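Local coordinates for protein glucanase (Klebsiella pneumoniae, PDB 5GY3) that probably hydrolyses internal beta-1,4-glucosidic bonds in cellulose, lichenin and cereal beta-D-glucans, as a family 8 glycosyl hydrolase, at residues 147-152 / 193-198; 184-189 / 204-209. All blocks are in the same frame, centred on the assembly; numbering follows the deposited sequence.

Interaction 1. Residues 147-152 / 193-198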
loop_
_atom_site.group_PDB
_atom_site.type_symbol
_atom_site.label_atom_id
_atom_site.label_comp_id
_atom_site.label_asym_id
_atom_site.label_seq_id
_atom_site.Cartn_x
_atom_site.Cartn_y
_atom_site.Cartn_z
ATOM N N ASN A 147 1.658 2.134 17.172
ATOM C CA ASN A 147 1.600 3.088 16.074
ATOM C C ASN A 147 1.292 2.317 14.804
ATOM O O ASN A 147 2.117 1.538 14.326
ATOM C CB ASN A 147 2.910 3.862 15.965
ATOM C CG ASN A 147 2.992 4.982 16.982
ATOM O OD1 ASN A 147 1.967 5.432 17.493
ATOM N ND2 ASN A 147 4.209 5.434 17.289
ATOM N N LEU A 148 0.095 2.516 14.273
ATOM C CA LEU A 148 -0.382 1.780 13.114
ATOM C C LEU A 148 -0.463 2.709 11.912
ATOM O O LEU A 148 -0.525 3.935 12.044
ATOM C CB LEU A 148 -1.759 1.176 13.390
ATOM C CG LEU A 148 -1.884 0.291 14.630
ATOM C CD1 LEU A 148 -3.328 -0.175 14.768
ATOM C CD2 LEU A 148 -0.932 -0.894 14.496
ATOM N N ASN A 149 -0.465 2.111 10.727
ATOM C CA ASN A 149 -0.657 2.856 9.487
ATOM C C ASN A 149 -1.807 2.171 8.755
ATOM O O ASN A 149 -1.621 1.083 8.184
ATOM C CB ASN A 149 0.620 2.879 8.655
ATOM C CG ASN A 149 0.516 3.814 7.470
ATOM O OD1 ASN A 149 -0.512 3.854 6.787
ATOM N ND2 ASN A 149 1.569 4.588 7.227
ATOM N N PRO A 150 -3.018 2.730 8.799
ATOM C CA PRO A 150 -4.151 2.024 8.184
ATOM C C PRO A 150 -4.026 1.857 6.685
ATOM O O PRO A 150 -4.713 0.993 6.126
ATOM C CB PRO A 150 -5.370 2.892 8.555
ATOM C CG PRO A 150 -4.805 4.234 8.932
ATOM C CD PRO A 150 -3.460 3.902 9.576
ATOM N N SER A 151 -3.161 2.628 6.017
ATOM C CA SER A 151 -2.899 2.392 4.600
ATOM C C SER A 151 -2.084 1.124 4.360
ATOM O O SER A 151 -1.896 0.741 3.203
ATOM C CB SER A 151 -2.190 3.597 3.977
ATOM O OG SER A 151 -0.791 3.569 4.170
ATOM N N TYR A 152 -1.602 0.467 5.419
ATOM C CA TYR A 152 -1.005 -0.863 5.305
ATOM C C TYR A 152 -2.033 -1.981 5.480
ATOM O O TYR A 152 -1.666 -3.164 5.407
ATOM C CB TYR A 152 0.119 -1.068 6.338
ATOM C CG TYR A 152 1.351 -0.185 6.227
ATOM C CD1 TYR A 152 1.340 1.001 5.504
ATOM C CD2 TYR A 152 2.531 -0.551 6.865
ATOM C CE1 TYR A 152 2.472 1.809 5.416
ATOM C CE2 TYR A 152 3.671 0.253 6.792
ATOM C CZ TYR A 152 3.630 1.428 6.066
ATOM O OH TYR A 152 4.737 2.232 5.974
ATOM N N SER A 193 -5.718 9.674 9.639
ATOM C CA SER A 193 -4.412 10.212 9.274
ATOM C C SER A 193 -3.502 9.106 8.732
ATOM O O SER A 193 -3.848 7.918 8.733
ATOM C CB SER A 193 -3.773 10.894 10.483
ATOM O OG SER A 193 -3.809 10.041 11.618
ATOM N N ASP A 194 -2.328 9.517 8.240
ATOM C CA ASP A 194 -1.332 8.549 7.776
ATOM C C ASP A 194 -0.985 7.544 8.871
ATOM O O ASP A 194 -0.867 6.339 8.612
ATOM C CB ASP A 194 -0.049 9.265 7.335
ATOM C CG ASP A 194 -0.219 10.110 6.080
ATOM O OD1 ASP A 194 -1.082 9.810 5.232
ATOM O OD2 ASP A 194 0.560 11.092 5.940
ATOM N N TRP A 195 -0.790 8.030 10.091
ATOM C CA TRP A 195 -0.385 7.210 11.222
ATOM C C TRP A 195 -1.368 7.404 12.361
ATOM O O TRP A 195 -1.757 8.532 12.674
ATOM C CB TRP A 195 1.044 7.571 11.688
ATOM C CG TRP A 195 2.052 7.356 10.619
ATOM C CD1 TRP A 195 2.451 8.255 9.669
ATOM C CD2 TRP A 195 2.807 6.162 10.384
ATOM N NE1 TRP A 195 3.399 7.688 8.853
ATOM C CE2 TRP A 195 3.635 6.405 9.272
ATOM C CE3 TRP A 195 2.852 4.910 11.000
ATOM C CZ2 TRP A 195 4.497 5.435 8.758
ATOM C CZ3 TRP A 195 3.717 3.955 10.499
ATOM C CH2 TRP A 195 4.525 4.223 9.389
ATOM N N VAL A 196 -1.745 6.297 12.995
ATOM C CA VAL A 196 -2.764 6.281 14.039
ATOM C C VAL A 196 -2.221 5.530 15.241
ATOM O O VAL A 196 -1.730 4.406 15.102
ATOM C CB VAL A 196 -4.060 5.612 13.540
ATOM C CG1 VAL A 196 -5.075 5.428 14.701
ATOM C CG2 VAL A 196 -4.663 6.423 12.404
ATOM N N ALA A 197 -2.319 6.139 16.422
ATOM C CA ALA A 197 -1.935 5.470 17.658
ATOM C C ALA A 197 -3.143 4.747 18.243
ATOM O O ALA A 197 -4.188 5.367 18.504
ATOM C CB ALA A 197 -1.378 6.472 18.666
ATOM N N LEU A 198 -2.996 3.447 18.466
ATOM C CA LEU A 198 -4.040 2.622 19.065
ATOM C C LEU A 198 -3.627 2.302 20.497
ATOM O O LEU A 198 -2.600 1.648 20.715
ATOM C CB LEU A 198 -4.234 1.329 18.265
ATOM C CG LEU A 198 -5.111 0.244 18.901
ATOM C CD1 LEU A 198 -6.550 0.728 19.076
ATOM C CD2 LEU A 198 -5.059 -1.042 18.073
HETATM O O HOH W 1 -2.884 5.700 6.708
#

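Interaction 2. Residues 184-189 / 204-209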
loop_
_atom_site.group_PDB
_atom_site.type_symbol
_atom_site.label_atom_id
_atom_site.label_comp_id
_atom_site.label_asym_id
_atom_site.label_seq_id
_atom_site.Cartn_x
_atom_site.Cartn_y
_atom_site.Cartn_z
ATOM N N MET A 184 -11.887 4.717 13.151
ATOM C CA MET A 184 -10.976 5.841 13.003
ATOM C C MET A 184 -11.692 7.031 12.371
ATOM O O MET A 184 -12.748 6.894 11.743
ATOM C CB MET A 184 -9.775 5.446 12.144
ATOM C CG MET A 184 -8.952 4.288 12.693
ATOM S SD MET A 184 -7.650 3.860 11.518
ATOM C CE MET A 184 -6.905 2.444 12.333
ATOM N N GLY A 185 -11.099 8.211 12.536
ATOM C CA GLY A 185 -11.584 9.398 11.848
ATOM C C GLY A 185 -11.669 10.571 12.797
ATOM O O GLY A 185 -12.173 10.418 13.915
ATOM N N TRP A 186 -11.166 11.734 12.378
ATOM C CA TRP A 186 -11.031 12.879 13.268
ATOM C C TRP A 186 -11.425 14.154 12.535
ATOM O O TRP A 186 -11.412 14.217 11.307
ATOM C CB TRP A 186 -9.596 12.975 13.835
ATOM C CG TRP A 186 -9.348 11.780 14.679
ATOM C CD1 TRP A 186 -9.718 11.615 15.980
ATOM C CD2 TRP A 186 -8.781 10.526 14.257
ATOM N NE1 TRP A 186 -9.390 10.343 16.410
ATOM C CE2 TRP A 186 -8.819 9.658 15.369
ATOM C CE3 TRP A 186 -8.242 10.055 13.049
ATOM C CZ2 TRP A 186 -8.335 8.345 15.317
ATOM C CZ3 TRP A 186 -7.756 8.749 12.999
ATOM C CH2 TRP A 186 -7.806 7.912 14.132
ATOM N N GLY A 187 -11.786 15.173 13.325
ATOM C CA GLY A 187 -12.143 16.469 12.771
ATOM C C GLY A 187 -13.444 16.430 11.986
ATOM O O GLY A 187 -14.234 15.492 12.055
ATOM N N LYS A 188 -13.652 17.493 11.210
ATOM C CA LYS A 188 -14.886 17.588 10.434
ATOM C C LYS A 188 -14.903 16.669 9.219
ATOM O O LYS A 188 -15.987 16.391 8.688
ATOM C CB LYS A 188 -15.105 19.034 9.993
ATOM C CG LYS A 188 -15.241 19.999 11.148
ATOM C CD LYS A 188 -15.311 21.426 10.629
ATOM C CE LYS A 188 -15.629 22.400 11.750
ATOM N NZ LYS A 188 -15.801 23.781 11.226
ATOM N N SER A 189 -13.741 16.198 8.751
ATOM C CA SER A 189 -13.734 15.275 7.621
ATOM C C SER A 189 -13.980 13.826 8.039
ATOM O O SER A 189 -14.294 13.001 7.177
ATOM C CB SER A 189 -12.403 15.355 6.873
ATOM O OG SER A 189 -11.365 14.797 7.672
ATOM N N MET A 204 -8.239 5.439 19.844
ATOM C CA MET A 204 -7.340 5.830 18.765
ATOM C C MET A 204 -7.281 7.344 18.600
ATOM O O MET A 204 -8.264 8.058 18.836
ATOM C CB MET A 204 -7.772 5.182 17.438
ATOM C CG MET A 204 -7.491 3.707 17.434
ATOM S SD MET A 204 -7.952 2.861 15.906
ATOM C CE MET A 204 -9.742 2.793 16.100
ATOM N N LEU A 205 -6.116 7.819 18.171
ATOM C CA LEU A 205 -5.883 9.208 17.811
ATOM C C LEU A 205 -4.833 9.221 16.727
ATOM O O LEU A 205 -4.078 8.249 16.584
ATOM C CB LEU A 205 -5.394 10.033 19.005
ATOM C CG LEU A 205 -6.412 10.221 20.123
ATOM C CD1 LEU A 205 -5.679 10.600 21.343
ATOM C CD2 LEU A 205 -7.431 11.290 19.770
ATOM N N PRO A 206 -4.726 10.305 15.962
ATOM C CA PRO A 206 -3.550 10.467 15.098
ATOM C C PRO A 206 -2.278 10.337 15.930
ATOM O O PRO A 206 -2.194 10.847 17.057
ATOM C CB PRO A 206 -3.717 11.879 14.522
ATOM C CG PRO A 206 -5.207 12.137 14.585
ATOM C CD PRO A 206 -5.657 11.449 15.868
ATOM N N ALA A 207 -1.292 9.622 15.389
ATOM C CA ALA A 207 -0.094 9.333 16.169
ATOM C C ALA A 207 0.686 10.614 16.459
ATOM O O ALA A 207 0.720 11.544 15.648
ATOM C CB ALA A 207 0.787 8.327 15.433
ATOM N N LYS A 208 1.333 10.648 17.632
ATOM C CA LYS A 208 2.025 11.865 18.068
ATOM C C LYS A 208 3.182 12.231 17.152
ATOM O O LYS A 208 3.493 13.416 16.985
ATOM C CB LYS A 208 2.586 11.708 19.490
ATOM C CG LYS A 208 1.628 11.267 20.561
ATOM C CD LYS A 208 2.261 11.366 21.966
ATOM C CE LYS A 208 3.768 11.099 21.956
ATOM N NZ LYS A 208 4.170 9.673 21.705
ATOM N N GLU A 209 3.837 11.240 16.566
ATOM C CA GLU A 209 5.171 11.440 16.019
ATOM C C GLU A 209 5.180 11.963 14.588
ATOM O O GLU A 209 6.255 12.300 14.082
ATOM C CB GLU A 209 5.960 10.131 16.106
ATOM C CG GLU A 209 6.206 9.657 17.535
ATOM C CD GLU A 209 5.143 8.696 18.060
ATOM O OE1 GLU A 209 3.977 8.747 17.611
ATOM O OE2 GLU A 209 5.479 7.872 18.933
#

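Interaction 1. Residues 147-152 / 193-198
Leu-148 and Val-196 form an antiparallel, hydrogen-bonded beta pair, part of a buried contact between the end of strand 145-148 and the start of strand 196-199. Two nearly straight bonds close the pair, Leu-148 N to Val-196 O and Val-196 N to Leu-148 O, both 2.8 Å long. Asn-147 and Ala-197 make the adjoining non-hydrogen-bonded pair. On the face of Leu-148 and Val-196, Leu-148 CD1 packs on Leu-198 CD2 at 3.8 Å.

Beyond the paired residues, Asn-149 lies over one face of the Trp-195 indole. Asn-149 CB lies over the six-membered ring, 4.0 Å from its centroid, and with CG anti to the backbone N (chi1 -171°) the amide follows over the same indole, ND2 3.4 Å from Trp-195 CZ2. The amide is turned 71° from the ring, and ND2 is hydrogen-bonded to Asp-217. Ser-151 OG donates to Asn-149 OD1 (2.6 Å), which helps fix the amide's rotation. A water accepting from Ser-151 N and donating to Asp-194 O bridges the segments.

Tyr-152 lies beside Asp-87, the predicted nucleophile. Pro-150 and Ser-151 rest on Ile-221 of helix 220-228, while strand 204-206 flanks strand 196-199.

Interaction 2. Residues 184-189 / 204-209
Trp-186 lays its indole against the backbone and proline ring of strand 204-206, in a surface contact between that strand and the loop following helix 167-183. The tight part is a CH-pi contact: Pro-206 CD sits 3.6 Å from the centroid of the five-membered ring and only 12° off its normal, so the methylene lies almost centrally over the face. The backbone carbonyl carbon of Leu-205 covers the same face nearer the rim. With CG of Trp-186 anti to its own carbonyl carbon (chi1 -64°), the indole swings toward the strand, and its residue brings 94 Å² to the contact.

At the indole edge, Met-204 CB lies in the ring plane, 3.8 Å from Trp-186 CZ2. Met-204 O is also near that plane, 3.5 Å from Trp-186 NE1, but no hydrogen bond joins them. Alongside, the Met-204 sulfur packs on methylene and methyl carbons of Met-184: SD is 3.7 Å from both Met-184 CG and Met-184 CE. Met-184 is extended beyond CG, whereas Met-204 bends at its last torsion (chi3 -76°), and the two chains cross at about a right angle. Met-204 also reaches Leu-180 and Gln-183 of helix 167-183, while Val-196 of the adjacent strand touches Met-184, Trp-186 and Met-204.

The outer side is looser. Leu-205 points away from the loop and is exposed, with its CD2 reaching back to 4.0 Å from Trp-186 NE1. Beyond Trp-186 and Pro-206 the segments diverge. With neither hydrogen bonds nor salt bridges between the segments, their cohesion comes from dispersion and CH-pi packing, implying that shape fit, rather than directional polar bonding, holds this loop on the edge strand.

Overall arrangement
Interactions 1 and 2 meet on one three-stranded antiparallel sheet, with centres about 9 Å apart. Strand 196-199 is its middle strand; interaction 1 joins it to strand 145-148, whereas interaction 2 packs a loop on the other outer strand, 204-206. Probable backbone hydrogen bonds from Ala-197 N to Leu-205 O and from Ala-207 N to Trp-195 O couple the two, and Leu-198 packs on Met-204. Interaction 1 is buried, combines backbone pairing with polar side chains and water, and reaches the predicted nucleophile. Interaction 2 lies at the surface, away from that site, and buries 267 Å² against 466 Å², through apolar packing of one indole and a methionine pair.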